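Local atomic coordinates of adenosylmethionine-8-amino-7-oxononanoate aminotransferase (PDB entry 6ZHK), a protein that probably transfers the alpha-amino group of S-adenosyl-L-methionine to 7-keto-8-aminopelargonic acid in biotin biosynthesis, using pyridoxal 5'-phosphate as cofactor. Residues A[103-106]-A[107-110]; A[359-362]-A[363-367]; A[88-92]-A[93-97]; A[124-127]-A[128-132]. All blocks are in the same frame, centred on the assembly; numbering follows the deposited sequence.

Along the chain the order is interaction 3, interaction 1, interaction 4, interaction 2. Interactions 3 and 1 sit at the start and the end of the same helix, 96-108, about 19 Å apart between centres. Interaction 4 follows after strand 115-119, on helix 122-140; its centre lies about 19 Å from that of interaction 1 and about 20 Å from that of interaction 3. All three touch the second subunit, so this part of the chain builds dimer surface. Interaction 2 lies about 19 Å from interaction 1 but about 34 and 32 Å from interactions 3 and 4, centre to centre. Helix 343-358, which ends just before it, is also touched by side chains of interactions 1 and 3.

Interaction 1 (A[103-106]-A[107-110]); sequences KKLV and DITP. With MG (magnesium ion), chain C.
A magnesium ion joins V106 to T109 and P110, clamping the turn in which helix 96-108 ends. V106 O lies 2.2 Å from the magnesium ion, and P110 O is at the same distance from it, 2.2 Å. T109 OG1 binds the magnesium ion at a longer 2.6 Å. Water 1 and the backbone oxygen of L113 add two further ligands.

The T109 hydroxyl has a second task: OG1 donates to L105 O at 2.8 Å. Its position between the backbone N and the carbonyl carbon (chi1 44°) turns it back over the helix end, where it meets both metal and carbonyl. The bonds from T109 N to L105 O and V106 O are weak, while the hydroxyl and the metal add further links across the turn.

One turn earlier, K103 NZ bridges to D107 OD2 at 3.0 Å, using the syn lone pair of the carboxylate. The backbone repeats the link, D107 N to K103 O, also at 3.0 Å. On another face, L105 CD2 and I108 CD1 are 4.4 Å apart, and both residues pack on L353 of helix 343-358. The whole is a magnesium site at the C-terminus of helix 96-108, built from the backbone oxygens of V106, P110 and L113, the T109 hydroxyl and a water.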
loop_
_atom_site.group_PDB
_atom_site.type_symbol
_atom_site.label_atom_id
_atom_site.label_comp_id
_atom_site.label_asym_id
_atom_site.label_seq_id
_atom_site.Cartn_x
_atom_site.Cartn_y
_atom_site.Cartn_z
ATOM N N LYS A 103 -18.589 -7.402 -7.396
ATOM C CA LYS A 103 -19.606 -8.444 -7.502
ATOM C C LYS A 103 -18.941 -9.806 -7.757
ATOM O O LYS A 103 -19.338 -10.813 -7.181
ATOM C CB LYS A 103 -20.591 -8.078 -8.605
ATOM C CG LYS A 103 -21.629 -9.186 -8.901
ATOM C CD LYS A 103 -22.802 -8.649 -9.735
ATOM C CE LYS A 103 -23.738 -9.731 -10.256
ATOM N NZ LYS A 103 -23.927 -10.802 -9.260
ATOM N N LYS A 104 -17.943 -9.867 -8.631
ATOM C CA LYS A 104 -17.317 -11.157 -8.885
ATOM C C LYS A 104 -16.663 -11.718 -7.623
ATOM O O LYS A 104 -16.720 -12.921 -7.365
ATOM C CB LYS A 104 -16.236 -11.046 -9.962
ATOM C CG LYS A 104 -16.689 -10.757 -11.394
ATOM C CD LYS A 104 -17.631 -11.768 -12.026
ATOM C CE LYS A 104 -17.620 -11.641 -13.552
ATOM N NZ LYS A 104 -18.892 -12.148 -14.105
ATOM N N LEU A 105 -15.963 -10.859 -6.864
ATOM C CA LEU A 105 -15.273 -11.286 -5.644
ATOM C C LEU A 105 -16.264 -11.801 -4.601
ATOM O O LEU A 105 -15.986 -12.819 -3.995
ATOM C CB LEU A 105 -14.445 -10.126 -5.060
ATOM C CG LEU A 105 -13.173 -9.836 -5.852
ATOM C CD1 LEU A 105 -12.508 -8.541 -5.377
ATOM C CD2 LEU A 105 -12.189 -11.001 -5.851
ATOM N N VAL A 106 -17.420 -11.129 -4.421
ATOM C CA VAL A 106 -18.423 -11.564 -3.464
ATOM C C VAL A 106 -18.941 -12.942 -3.901
ATOM O O VAL A 106 -19.079 -13.844 -3.044
ATOM C CB VAL A 106 -19.515 -10.475 -3.305
ATOM C CG1 VAL A 106 -20.782 -10.976 -2.598
ATOM C CG2 VAL A 106 -18.951 -9.230 -2.532
ATOM N N ASP A 107 -19.207 -13.045 -5.227
ATOM C CA ASP A 107 -19.789 -14.273 -5.797
ATOM C C ASP A 107 -18.831 -15.459 -5.701
ATOM O O ASP A 107 -19.301 -16.571 -5.539
ATOM C CB ASP A 107 -20.293 -14.077 -7.238
ATOM C CG ASP A 107 -21.543 -13.219 -7.312
ATOM O OD1 ASP A 107 -22.192 -12.977 -6.209
ATOM O OD2 ASP A 107 -21.840 -12.747 -8.424
ATOM N N ILE A 108 -17.511 -15.269 -5.847
ATOM C CA ILE A 108 -16.653 -16.449 -5.789
ATOM C C ILE A 108 -16.193 -16.790 -4.383
ATOM O O ILE A 108 -15.552 -17.817 -4.212
ATOM C CB ILE A 108 -15.408 -16.348 -6.670
ATOM C CG1 ILE A 108 -14.605 -15.106 -6.299
ATOM C CG2 ILE A 108 -15.759 -16.426 -8.149
ATOM C CD1 ILE A 108 -13.307 -15.061 -7.051
ATOM N N THR A 109 -16.435 -15.915 -3.406
ATOM C CA THR A 109 -15.970 -16.274 -2.073
ATOM C C THR A 109 -17.130 -16.866 -1.298
ATOM O O THR A 109 -18.287 -16.681 -1.690
ATOM C CB THR A 109 -15.494 -15.025 -1.324
ATOM O OG1 THR A 109 -16.445 -13.980 -1.533
ATOM C CG2 THR A 109 -14.180 -14.538 -1.893
ATOM N N PRO A 110 -16.868 -17.505 -0.137
ATOM C CA PRO A 110 -17.955 -17.964 0.730
ATOM C C PRO A 110 -19.104 -16.953 0.860
ATOM O O PRO A 110 -18.951 -15.713 0.747
ATOM C CB PRO A 110 -17.261 -18.302 2.070
ATOM C CG PRO A 110 -15.860 -18.756 1.598
ATOM C CD PRO A 110 -15.549 -17.830 0.414
HETATM MG MG MG C . -18.928 -14.204 -0.871
HETATM O O HOH W 1 -21.038 -14.195 -1.126
#

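Interaction 2 (A[359-362]-A[363-367]); sequences ENVI and ENIQP
Side-chain hydrogen bonds join N360 to E363 and I362 to Q366. N360 ND2 donates to E363 OE2 at 2.6 Å, a short bond. The acceptor lies close to the amide plane and offers its anti lone pair, away from the other carboxylate oxygen, while the amide and carboxylate planes are turned 55° apart. Q366 folds back along the chain through a bend at chi2 (-47°), which carries its amide to the backbone: NE2 reaches I362 O at 2.9 Å. That bond is nearly straight (168° at the hydrogen), although the donor stands tilted out of the carbonyl plane. The same NE2 also donates to G278 O, so this amide ties the helical turn to a distant loop.

Water extends the polar network. Water 2 gives a proton to N360 OD1 at 2.6 Å and accepts one from E363 N at 3.0 Å, linking the asparagine indirectly to an early amide of the helix.

Backbone bonds follow helical spacing, with N364 N to N360 O at 3.0 Å and I365 N to V361 O also at 3.0 Å.

Among apolar contacts, V361 CG1 meets I365 CG2 at 4.1 Å, and I362 CD1 lies 4.4 Å from I365 CD1. F356 of helix 343-358 packs on both V361 and I362; F67 further covers V361, and F393 covers I365.

N360 and E363 stand at N-cap and N3 of helix 361-364, the positions of a capping box, but the box is not formed. Their side chains bond to each other instead, and water 2 bridges N360 OD1 and E363 N at this helix N-terminus.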
loop_
_atom_site.group_PDB
_atom_site.type_symbol
_atom_site.label_atom_id
_atom_site.label_comp_id
_atom_site.label_asym_id
_atom_site.label_seq_id
_atom_site.Cartn_x
_atom_site.Cartn_y
_atom_site.Cartn_z
ATOM N N GLU A 359 -11.154 -21.304 -18.097
ATOM C CA GLU A 359 -10.203 -22.381 -18.375
ATOM C C GLU A 359 -10.248 -23.473 -17.303
ATOM O O GLU A 359 -9.374 -24.367 -17.253
ATOM C CB GLU A 359 -8.773 -21.860 -18.607
ATOM C CG GLU A 359 -8.640 -20.732 -19.651
ATOM C CD GLU A 359 -9.416 -20.781 -20.983
ATOM O OE1 GLU A 359 -9.761 -21.877 -21.453
ATOM O OE2 GLU A 359 -9.658 -19.718 -21.584
ATOM N N ASN A 360 -11.222 -23.381 -16.389
ATOM C CA ASN A 360 -11.385 -24.423 -15.395
ATOM C C ASN A 360 -10.055 -24.690 -14.651
ATOM O O ASN A 360 -9.615 -25.832 -14.449
ATOM C CB ASN A 360 -12.082 -25.621 -16.048
ATOM C CG ASN A 360 -12.827 -26.544 -15.099
ATOM O OD1 ASN A 360 -13.255 -26.159 -14.003
ATOM N ND2 ASN A 360 -12.998 -27.788 -15.514
ATOM N N VAL A 361 -9.449 -23.594 -14.159
ATOM C CA VAL A 361 -8.122 -23.657 -13.593
ATOM C C VAL A 361 -8.014 -24.618 -12.407
ATOM O O VAL A 361 -7.043 -25.389 -12.319
ATOM C CB VAL A 361 -7.620 -22.235 -13.252
ATOM C CG1 VAL A 361 -6.299 -22.330 -12.522
ATOM C CG2 VAL A 361 -7.474 -21.441 -14.555
ATOM N N ILE A 362 -8.948 -24.525 -11.447
ATOM C CA ILE A 362 -8.783 -25.283 -10.210
ATOM C C ILE A 362 -8.874 -26.782 -10.512
ATOM O O ILE A 362 -8.072 -27.545 -9.973
ATOM C CB ILE A 362 -9.773 -24.829 -9.111
ATOM C CG1 ILE A 362 -9.582 -23.340 -8.789
ATOM C CG2 ILE A 362 -9.758 -25.726 -7.848
ATOM C CD1 ILE A 362 -8.223 -23.008 -8.341
ATOM N N GLU A 363 -9.768 -27.202 -11.417
ATOM C CA GLU A 363 -9.786 -28.625 -11.764
ATOM C C GLU A 363 -8.517 -29.017 -12.522
ATOM O O GLU A 363 -7.933 -30.072 -12.236
ATOM C CB GLU A 363 -11.048 -29.038 -12.522
ATOM C CG GLU A 363 -12.321 -28.723 -11.756
ATOM C CD GLU A 363 -13.579 -29.402 -12.291
ATOM O OE1 GLU A 363 -14.282 -30.035 -11.471
ATOM O OE2 GLU A 363 -13.883 -29.261 -13.515
ATOM N N ASN A 364 -8.006 -28.132 -13.391
ATOM C CA ASN A 364 -6.905 -28.494 -14.297
ATOM C C ASN A 364 -5.568 -28.546 -13.575
ATOM O O ASN A 364 -4.680 -29.266 -14.005
ATOM C CB ASN A 364 -6.895 -27.724 -15.630
ATOM C CG ASN A 364 -8.154 -27.952 -16.452
ATOM O OD1 ASN A 364 -8.791 -29.003 -16.364
ATOM N ND2 ASN A 364 -8.569 -26.982 -17.247
ATOM N N ILE A 365 -5.421 -27.854 -12.427
ATOM C CA ILE A 365 -4.128 -27.934 -11.763
ATOM C C ILE A 365 -4.008 -29.199 -10.912
ATOM O O ILE A 365 -2.923 -29.503 -10.444
ATOM C CB ILE A 365 -3.749 -26.688 -10.921
ATOM C CG1 ILE A 365 -4.645 -26.543 -9.676
ATOM C CG2 ILE A 365 -3.733 -25.418 -11.779
ATOM C CD1 ILE A 365 -4.433 -25.225 -8.906
ATOM N N GLN A 366 -5.096 -29.926 -10.688
ATOM C CA GLN A 366 -5.031 -31.043 -9.759
ATOM C C GLN A 366 -3.998 -32.086 -10.205
ATOM O O GLN A 366 -3.180 -32.500 -9.401
ATOM C CB GLN A 366 -6.397 -31.708 -9.477
ATOM C CG GLN A 366 -7.434 -30.847 -8.731
ATOM C CD GLN A 366 -6.978 -30.089 -7.499
ATOM O OE1 GLN A 366 -6.429 -30.651 -6.547
ATOM N NE2 GLN A 366 -7.140 -28.778 -7.544
ATOM N N PRO A 367 -3.989 -32.639 -11.431
ATOM C CA PRO A 367 -2.923 -33.602 -11.752
ATOM C C PRO A 367 -1.524 -32.988 -11.711
ATOM O O PRO A 367 -0.542 -33.696 -11.504
ATOM C CB PRO A 367 -3.253 -34.039 -13.192
ATOM C CG PRO A 367 -4.270 -33.035 -13.732
ATOM C CD PRO A 367 -4.973 -32.442 -12.526
HETATM O O HOH W 2 -12.045 -25.234 -11.907
#

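Interaction 3 (A[88-92]-A[93-97]); sequences STLLG and CGNVP
Water 3 is gripped by S88, T89 and G94 and ties the two arms of the loop together. S88 OG donates to the water oxygen, HOH 3 O, at 2.6 Å. The water in turn gives its protons to T89 O, 2.6 Å from HOH 3 O, and to G94 O, 2.8 Å from it.

N95 adds a direct link: ND2 reaches back to S88 O at 3.3 Å, a weak bond, and also donates to G341 O. N95 stands at the N-cap of helix 96-108; its OD1 caps a backbone N just past residue 97 and is also hydrogen-bonded to S98 OG. CG lies between the backbone N and the carbonyl carbon (chi1 69°), which brings the amide to the 88-90 arm. There L90 CD1 presses against N95 ND2 at 3.2 Å, the two side chains crossing at about a right angle.

Nearer the bend, L90 CA makes a CA-H...O contact with C93 O at 3.1 Å, and T89 CG2 touches C93 SG at 3.9 Å. The first arm is itself fixed by an ST turn, in which T89 OG1 accepts from L91 N at 3.0 Å. Within the bend G92 takes a positive phi (76°), which favours glycine.

The loop thus ends in strand 94-95, which pairs in parallel with a strand of the second subunit, and passes directly into helix 96-108, while N95 rests on Q343 of helix 343-358.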
loop_
_atom_site.group_PDB
_atom_site.type_symbol
_atom_site.label_atom_id
_atom_site.label_comp_id
_atom_site.label_asym_id
_atom_site.label_seq_id
_atom_site.Cartn_x
_atom_site.Cartn_y
_atom_site.Cartn_z
ATOM N N SER A 88 -10.078 6.953 -11.448
ATOM C CA SER A 88 -10.868 7.945 -10.722
ATOM C C SER A 88 -11.252 7.362 -9.358
ATOM O O SER A 88 -11.292 6.142 -9.229
ATOM C CB SER A 88 -12.089 8.380 -11.536
ATOM O OG SER A 88 -12.963 7.250 -11.654
ATOM N N THR A 89 -11.710 8.231 -8.437
ATOM C CA THR A 89 -11.813 7.900 -7.024
ATOM C C THR A 89 -12.996 6.976 -6.716
ATOM O O THR A 89 -14.105 7.076 -7.331
ATOM C CB THR A 89 -11.841 9.205 -6.204
ATOM O OG1 THR A 89 -11.544 8.857 -4.866
ATOM C CG2 THR A 89 -13.190 9.898 -6.192
ATOM N N LEU A 90 -12.830 6.235 -5.622
ATOM C CA LEU A 90 -13.954 5.609 -4.916
ATOM C C LEU A 90 -14.340 6.379 -3.640
ATOM O O LEU A 90 -15.214 5.933 -2.909
ATOM C CB LEU A 90 -13.595 4.154 -4.583
ATOM C CG LEU A 90 -14.131 3.119 -5.578
ATOM C CD1 LEU A 90 -13.541 3.262 -6.933
ATOM C CD2 LEU A 90 -13.896 1.691 -5.075
ATOM N N LEU A 91 -13.666 7.508 -3.323
ATOM C CA LEU A 91 -14.075 8.261 -2.143
ATOM C C LEU A 91 -15.330 9.053 -2.544
ATOM O O LEU A 91 -15.226 10.097 -3.214
ATOM C CB LEU A 91 -12.939 9.202 -1.694
ATOM C CG LEU A 91 -11.800 8.601 -0.839
ATOM C CD1 LEU A 91 -10.852 7.788 -1.713
ATOM C CD2 LEU A 91 -11.049 9.738 -0.141
ATOM N N GLY A 92 -16.504 8.507 -2.222
ATOM C CA GLY A 92 -17.773 9.184 -2.466
ATOM C C GLY A 92 -18.193 9.140 -3.946
ATOM O O GLY A 92 -19.178 9.770 -4.307
ATOM N N CYS A 93 -17.454 8.421 -4.782
ATOM C CA CYS A 93 -17.802 8.150 -6.174
ATOM C C CYS A 93 -17.614 6.656 -6.433
ATOM O O CYS A 93 -16.992 5.989 -5.613
ATOM C CB CYS A 93 -16.921 8.872 -7.193
ATOM S SG CYS A 93 -16.927 10.679 -6.977
ATOM N N GLY A 94 -18.022 6.202 -7.622
ATOM C CA GLY A 94 -17.707 4.860 -8.045
ATOM C C GLY A 94 -17.042 4.819 -9.420
ATOM O O GLY A 94 -16.930 5.860 -10.118
ATOM N N ASN A 95 -16.571 3.619 -9.782
ATOM C CA ASN A 95 -16.085 3.437 -11.154
ATOM C C ASN A 95 -16.530 2.073 -11.650
ATOM O O ASN A 95 -16.803 1.190 -10.842
ATOM C CB ASN A 95 -14.605 3.756 -11.351
ATOM C CG ASN A 95 -13.674 2.756 -10.686
ATOM O OD1 ASN A 95 -13.870 1.561 -10.818
ATOM N ND2 ASN A 95 -12.622 3.220 -10.032
ATOM N N VAL A 96 -16.554 1.891 -12.986
ATOM C CA VAL A 96 -17.187 0.667 -13.489
ATOM C C VAL A 96 -16.416 -0.597 -13.126
ATOM O O VAL A 96 -17.023 -1.584 -12.705
ATOM C CB VAL A 96 -17.473 0.730 -15.000
ATOM C CG1 VAL A 96 -18.087 -0.583 -15.497
ATOM C CG2 VAL A 96 -18.367 1.950 -15.308
ATOM N N PRO A 97 -15.105 -0.700 -13.425
ATOM C CA PRO A 97 -14.348 -1.930 -13.191
ATOM C C PRO A 97 -14.405 -2.373 -11.728
ATOM O O PRO A 97 -14.599 -3.572 -11.435
ATOM C CB PRO A 97 -12.921 -1.477 -13.585
ATOM C CG PRO A 97 -13.149 -0.420 -14.622
ATOM C CD PRO A 97 -14.276 0.377 -14.010
HETATM O O HOH W 3 -14.732 7.587 -9.840
#

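Interaction 4 (A[124-127]-A[128-132]); sequences EAVE and IAIKM
V126 and I130 meet twice, through backbone and side chain. I130 N donates to V126 O at 2.8 Å, an almost linear bond (166° at the hydrogen). Beside it, V126 CG1 lies 4.1 Å from I130 CD1.

The other carbonyls of residues 124-127 are likewise filled by the amide four residues on: E124 O by I128 N at 2.9 Å, A125 O by A129 N at 2.9 Å, and E127 O by K131 N at 3.0 Å. A125 O takes a second donor, T313 OG1 of strand 311-315. The aliphatic stem of K131 shields E127 O as well, with CG 3.2 Å from it.

The charged ends find partners beyond the turn. E127 bends sharply at chi2 (-101°), and its carboxylate accepts from T159 OG1 and A162 N at OE2 and from V160 N of the second subunit at OE1. K131 NZ is hydrogen-bonded to H335 ND1 and to D158 O of the second subunit.

V126 also approaches D268, and the helix starts at G122; both are predicted to bind pyridoxal 5'-phosphate, so helix 122-140 probably flanks the cofactor site.

The buried E127 carboxylate thus accepts from neutral donors, two of them backbone amides, which would be expected to stabilise its negative charge. Through V160 N and D158 O, both of the second subunit, E127 and K131 carry the helix's polar side chains across the dimer interface.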
loop_
_atom_site.group_PDB
_atom_site.type_symbol
_atom_site.label_atom_id
_atom_site.label_comp_id
_atom_site.label_asym_id
_atom_site.label_seq_id
_atom_site.Cartn_x
_atom_site.Cartn_y
_atom_site.Cartn_z
ATOM N N GLU A 124 -1.771 -3.772 3.689
ATOM C CA GLU A 124 -2.815 -2.785 3.910
ATOM C C GLU A 124 -4.167 -3.489 4.137
ATOM O O GLU A 124 -4.960 -3.019 4.941
ATOM C CB GLU A 124 -2.973 -1.934 2.636
ATOM C CG GLU A 124 -2.029 -0.737 2.460
ATOM C CD GLU A 124 -1.969 -0.087 1.079
ATOM O OE1 GLU A 124 -2.594 -0.600 0.134
ATOM O OE2 GLU A 124 -1.287 0.964 0.915
ATOM N N ALA A 125 -4.415 -4.597 3.422
ATOM C CA ALA A 125 -5.675 -5.298 3.593
ATOM C C ALA A 125 -5.790 -5.781 5.038
ATOM O O ALA A 125 -6.860 -5.743 5.647
ATOM C CB ALA A 125 -5.736 -6.481 2.648
ATOM N N VAL A 126 -4.675 -6.237 5.595
ATOM C CA VAL A 126 -4.662 -6.707 6.984
ATOM C C VAL A 126 -4.807 -5.516 7.959
ATOM O O VAL A 126 -5.533 -5.575 8.929
ATOM C CB VAL A 126 -3.354 -7.500 7.198
ATOM C CG1 VAL A 126 -3.025 -7.605 8.672
ATOM C CG2 VAL A 126 -3.425 -8.868 6.555
ATOM N N GLU A 127 -4.179 -4.355 7.679
ATOM C CA GLU A 127 -4.337 -3.185 8.536
ATOM C C GLU A 127 -5.802 -2.740 8.541
ATOM O O GLU A 127 -6.351 -2.313 9.549
ATOM C CB GLU A 127 -3.522 -2.011 7.974
ATOM C CG GLU A 127 -2.002 -2.226 8.039
ATOM C CD GLU A 127 -1.276 -1.520 9.169
ATOM O OE1 GLU A 127 -1.960 -0.789 9.935
ATOM O OE2 GLU A 127 -0.031 -1.721 9.294
ATOM N N ILE A 128 -6.483 -2.907 7.413
ATOM C CA ILE A 128 -7.865 -2.501 7.315
ATOM C C ILE A 128 -8.731 -3.492 8.085
ATOM O O ILE A 128 -9.671 -3.070 8.794
ATOM C CB ILE A 128 -8.287 -2.413 5.826
ATOM C CG1 ILE A 128 -7.612 -1.192 5.178
ATOM C CG2 ILE A 128 -9.819 -2.365 5.688
ATOM C CD1 ILE A 128 -7.659 -1.276 3.606
ATOM N N ALA A 129 -8.407 -4.780 7.949
ATOM C CA ALA A 129 -9.102 -5.809 8.715
ATOM C C ALA A 129 -8.949 -5.504 10.216
ATOM O O ALA A 129 -9.899 -5.618 10.984
ATOM C CB ALA A 129 -8.569 -7.196 8.378
ATOM N N ILE A 130 -7.732 -5.202 10.652
ATOM C CA ILE A 130 -7.479 -4.898 12.062
ATOM C C ILE A 130 -8.409 -3.755 12.493
ATOM O O ILE A 130 -9.003 -3.824 13.570
ATOM C CB ILE A 130 -5.964 -4.565 12.286
ATOM C CG1 ILE A 130 -5.117 -5.836 12.289
ATOM C CG2 ILE A 130 -5.699 -3.703 13.529
ATOM C CD1 ILE A 130 -3.592 -5.498 12.189
ATOM N N LYS A 131 -8.452 -2.672 11.701
ATOM C CA LYS A 131 -9.154 -1.466 12.092
ATOM C C LYS A 131 -10.651 -1.703 12.096
ATOM O O LYS A 131 -11.340 -1.235 12.992
ATOM C CB LYS A 131 -8.761 -0.249 11.262
ATOM C CG LYS A 131 -7.277 0.135 11.387
ATOM C CD LYS A 131 -6.942 1.300 10.485
ATOM C CE LYS A 131 -7.950 2.459 10.537
ATOM N NZ LYS A 131 -7.465 3.609 9.719
ATOM N N MET A 132 -11.148 -2.508 11.144
ATOM C CA MET A 132 -12.564 -2.820 11.086
ATOM C C MET A 132 -12.935 -3.598 12.344
ATOM O O MET A 132 -13.973 -3.297 12.932
ATOM C CB MET A 132 -12.833 -3.704 9.843
ATOM C CG MET A 132 -12.815 -2.904 8.552
ATOM S SD MET A 132 -12.978 -4.110 7.237
ATOM C CE MET A 132 -13.270 -3.044 5.825
#